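Local coordinates for protein peroxisomal acyl-CoA oxidase 1A (Solanum lycopersicum, PDB 2FON) that binds FAD and probably oxidises acyl-CoA in peroxisomal fatty-acid beta-oxidation, at residues H49-E52 / L53-I57; L457-T460 / I461-G465. All coordinates share one frame; numbering follows the deposited sequence.

Overall arrangement
Contacts 1 and 2 are both local, each joining side chains about one turn apart along a single helix: 48-62 for contact 1 and 446-462 for contact 2. Their centres lie 45 Å apart and their nearest atoms about 30 Å apart, so neither touches the other, and both lie away from the FAD site. Contact 1 is a surface contact in the N-terminal part of its helix and carries an ion pair between charged side chains. Contact 2 is partly buried and lies in the C-terminal part of helix 446-462; its polar side-chain bond is a serine hydroxyl on a main-chain carbonyl, and its lysine meets a glutamine through carbons.

Contact 1 (H49-E52 / L53-I57); sequences HDFE and LTDRI
The charged interaction here is the salt bridge between E52 and R56, one helical turn apart. E52 OE1 takes R56 NH2 at 2.9 Å on its syn lone pair, and R56 NE lies 3.2 Å from the same E52 OE1; the NE approach to OE2 is weak. R56 thus uses NE and NH2, hence a side-on grip, with the carboxylate and guanidinium planes 30° apart and nearly coplanar. A bend at chi3 (57°) turns the R56 chain back toward E52. Backbone bonds run i to i+4 through the stretch: L53 N to H49 O, T54 N to D50 O (2.7 Å, 174° at the hydrogen), D55 N to F51 O and R56 N to E52 O. Apolar contacts are looser. D55 CB lies over one face of the F51 ring, 4.3 Å from F51 CZ, while L53 CD1 approaches the H49 ring obliquely, 4.2 Å from H49 CE1. The carboxylate of D55 is hydrogen-bonded to N627, and R56 NH1 forms a second salt bridge, to E104. Within the N-terminal acyl-CoA oxidase region, this part of helix 48-62 packs L53 and T54 on M107 of helix 102-112, and F51 on K41 and A45 of helix 37-45.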
# COMPACT_ATOMS: atom_id res chain seq x y z
N HIS B 49 14.85 28.32 -16.69
CA HIS B 49 15.14 27.45 -17.77
C HIS B 49 14.30 26.18 -17.60
O HIS B 49 13.55 25.82 -18.50
CB HIS B 49 16.63 27.15 -17.83
CG HIS B 49 17.03 26.40 -19.05
ND1 HIS B 49 17.26 25.03 -19.06
CD2 HIS B 49 17.20 26.81 -20.33
CE1 HIS B 49 17.57 24.64 -20.28
NE2 HIS B 49 17.53 25.70 -21.07
N ASP B 50 14.35 25.55 -16.43
CA ASP B 50 13.69 24.26 -16.22
C ASP B 50 12.19 24.37 -16.46
O ASP B 50 11.56 23.54 -17.15
CB ASP B 50 13.92 23.74 -14.80
CG ASP B 50 15.37 23.28 -14.55
OD1 ASP B 50 15.95 23.73 -13.53
OD2 ASP B 50 15.92 22.43 -15.33
N PHE B 51 11.63 25.42 -15.87
CA PHE B 51 10.21 25.64 -15.96
C PHE B 51 9.74 25.89 -17.40
O PHE B 51 8.75 25.29 -17.82
CB PHE B 51 9.79 26.82 -15.10
CG PHE B 51 8.36 27.15 -15.23
CD1 PHE B 51 7.42 26.31 -14.69
CD2 PHE B 51 7.96 28.30 -15.95
CE1 PHE B 51 6.09 26.60 -14.82
CE2 PHE B 51 6.63 28.61 -16.13
CZ PHE B 51 5.68 27.78 -15.56
N GLU B 52 10.43 26.78 -18.11
CA GLU B 52 10.18 27.02 -19.51
C GLU B 52 10.12 25.71 -20.31
O GLU B 52 9.28 25.54 -21.19
CB GLU B 52 11.29 27.92 -20.08
CG GLU B 52 10.93 28.70 -21.35
CD GLU B 52 10.88 27.86 -22.65
OE1 GLU B 52 11.53 26.77 -22.78
OE2 GLU B 52 10.18 28.32 -23.59
N LEU B 53 11.03 24.79 -19.99
CA LEU B 53 11.19 23.54 -20.72
C LEU B 53 10.14 22.54 -20.28
O LEU B 53 9.50 21.88 -21.11
CB LEU B 53 12.59 22.99 -20.46
CG LEU B 53 13.09 21.78 -21.26
CD1 LEU B 53 14.58 21.96 -21.54
CD2 LEU B 53 12.84 20.42 -20.51
N THR B 54 9.93 22.42 -18.98
CA THR B 54 8.85 21.58 -18.54
C THR B 54 7.55 22.10 -19.16
O THR B 54 6.79 21.32 -19.76
CB THR B 54 8.74 21.53 -17.01
OG1 THR B 54 9.99 21.10 -16.47
CG2 THR B 54 7.66 20.55 -16.59
N ASP B 55 7.29 23.40 -19.05
CA ASP B 55 5.99 23.89 -19.47
C ASP B 55 5.66 23.67 -20.94
O ASP B 55 4.51 23.37 -21.30
CB ASP B 55 5.84 25.37 -19.14
CG ASP B 55 4.42 25.85 -19.29
OD1 ASP B 55 3.53 25.23 -18.66
OD2 ASP B 55 4.19 26.84 -20.04
N ARG B 56 6.66 23.82 -21.80
CA ARG B 56 6.42 23.77 -23.23
C ARG B 56 6.35 22.30 -23.71
O ARG B 56 5.68 22.01 -24.70
CB ARG B 56 7.48 24.61 -23.96
CG ARG B 56 7.82 24.21 -25.41
CD ARG B 56 8.87 25.19 -26.03
NE ARG B 56 10.12 25.26 -25.26
CZ ARG B 56 11.11 24.35 -25.31
NH1 ARG B 56 11.04 23.29 -26.13
NH2 ARG B 56 12.18 24.52 -24.54
N ILE B 57 7.04 21.39 -23.03
CA ILE B 57 7.06 20.03 -23.50
C ILE B 57 5.82 19.29 -22.97
O ILE B 57 5.17 18.55 -23.67
CB ILE B 57 8.32 19.31 -23.08
CG1 ILE B 57 9.54 20.03 -23.63
CG2 ILE B 57 8.26 17.84 -23.49
CD1 ILE B 57 9.73 19.90 -25.10

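Contact 2 (L457-T460 / I461-G465); sequences LMKT and ISQLG
The backbone keeps i to i+4 bonding from L457 to Q463: S462 N reaches M458 O at 3.0 Å with 171° at the hydrogen, flanked by the bonds of I461 N to L457 O and of Q463 N to K459 O. L464 N bonds to I461 O, three residues back. K459 O also accepts the hydroxyl of S462, whose OG lies 3.3 Å away; chi1 of 77° sets that OG between the backbone N and the carbonyl carbon, from where it can turn back to the previous turn. The side chains of K459 and Q463 cross at an angle, with K459 CE 3.4 Å from Q463 OE1 and K459 CG 3.9 Å from Q463 CD, so the amide rests against the methylenes of the lysine. On another side of the helix, L464 CG lies 3.6 Å from T460 O, and T460 OG1 bonds to F456 O. L457 and M458 reach helices 499-521 and 535-558, and I461 meets S514 of the former. The chemistry therefore divides: aliphatic and thioether groups join this part of the helix to its neighbours, whereas two donors, S462 OG and Q463 N, converge on K459 O, and the lysine-glutamine pair adds mainly van der Waals contact.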
# COMPACT_ATOMS: atom_id res chain seq x y z
N LEU B 457 27.92 4.50 9.01
CA LEU B 457 27.82 5.26 10.26
C LEU B 457 28.63 4.55 11.33
O LEU B 457 29.44 5.17 11.99
CB LEU B 457 26.39 5.43 10.72
CG LEU B 457 25.50 6.26 9.81
CD1 LEU B 457 24.11 6.20 10.36
CD2 LEU B 457 25.98 7.75 9.63
N MET B 458 28.46 3.23 11.43
CA MET B 458 29.22 2.47 12.40
C MET B 458 30.67 2.65 12.09
O MET B 458 31.45 2.98 12.98
CB MET B 458 28.87 0.99 12.40
CG MET B 458 27.41 0.70 12.84
SD MET B 458 27.10 1.38 14.47
CE MET B 458 26.13 2.84 14.10
N LYS B 459 31.05 2.51 10.82
CA LYS B 459 32.44 2.79 10.45
C LYS B 459 32.85 4.20 10.87
O LYS B 459 33.93 4.40 11.46
CB LYS B 459 32.69 2.61 8.95
CG LYS B 459 34.16 2.73 8.58
CD LYS B 459 34.35 2.88 7.10
CE LYS B 459 35.77 2.53 6.70
NZ LYS B 459 35.73 1.63 5.50
N THR B 460 32.00 5.18 10.59
CA THR B 460 32.39 6.56 10.87
C THR B 460 32.61 6.75 12.35
O THR B 460 33.51 7.48 12.75
CB THR B 460 31.38 7.57 10.34
OG1 THR B 460 31.52 7.66 8.92
CG2 THR B 460 31.62 8.93 10.88
N ILE B 461 31.81 6.07 13.17
CA ILE B 461 32.03 6.20 14.59
C ILE B 461 33.37 5.57 14.99
O ILE B 461 34.18 6.25 15.61
CB ILE B 461 30.83 5.82 15.50
CG1 ILE B 461 29.80 6.94 15.48
CG2 ILE B 461 31.29 5.61 16.96
CD1 ILE B 461 28.44 6.46 15.67
N SER B 462 33.65 4.33 14.60
CA SER B 462 34.95 3.71 15.01
C SER B 462 36.24 4.39 14.50
O SER B 462 37.29 4.14 15.05
CB SER B 462 35.01 2.21 14.69
OG SER B 462 35.24 2.02 13.32
N GLN B 463 36.17 5.21 13.45
CA GLN B 463 37.38 5.93 13.00
C GLN B 463 37.66 7.16 13.85
O GLN B 463 38.74 7.78 13.74
CB GLN B 463 37.33 6.32 11.52
CG GLN B 463 37.50 5.16 10.53
CD GLN B 463 36.94 5.48 9.11
OE1 GLN B 463 37.51 5.05 8.10
NE2 GLN B 463 35.83 6.23 9.05
N LEU B 464 36.72 7.54 14.71
CA LEU B 464 36.96 8.68 15.59
C LEU B 464 38.19 8.48 16.51
O LEU B 464 38.99 9.39 16.69
CB LEU B 464 35.72 9.00 16.38
CG LEU B 464 34.71 9.62 15.44
CD1 LEU B 464 33.30 9.53 16.02
CD2 LEU B 464 35.09 11.06 15.08
N GLY B 465 38.33 7.25 17.04
CA GLY B 465 39.45 6.88 17.88
C GLY B 465 40.77 7.19 17.20
O GLY B 465 41.70 7.63 17.83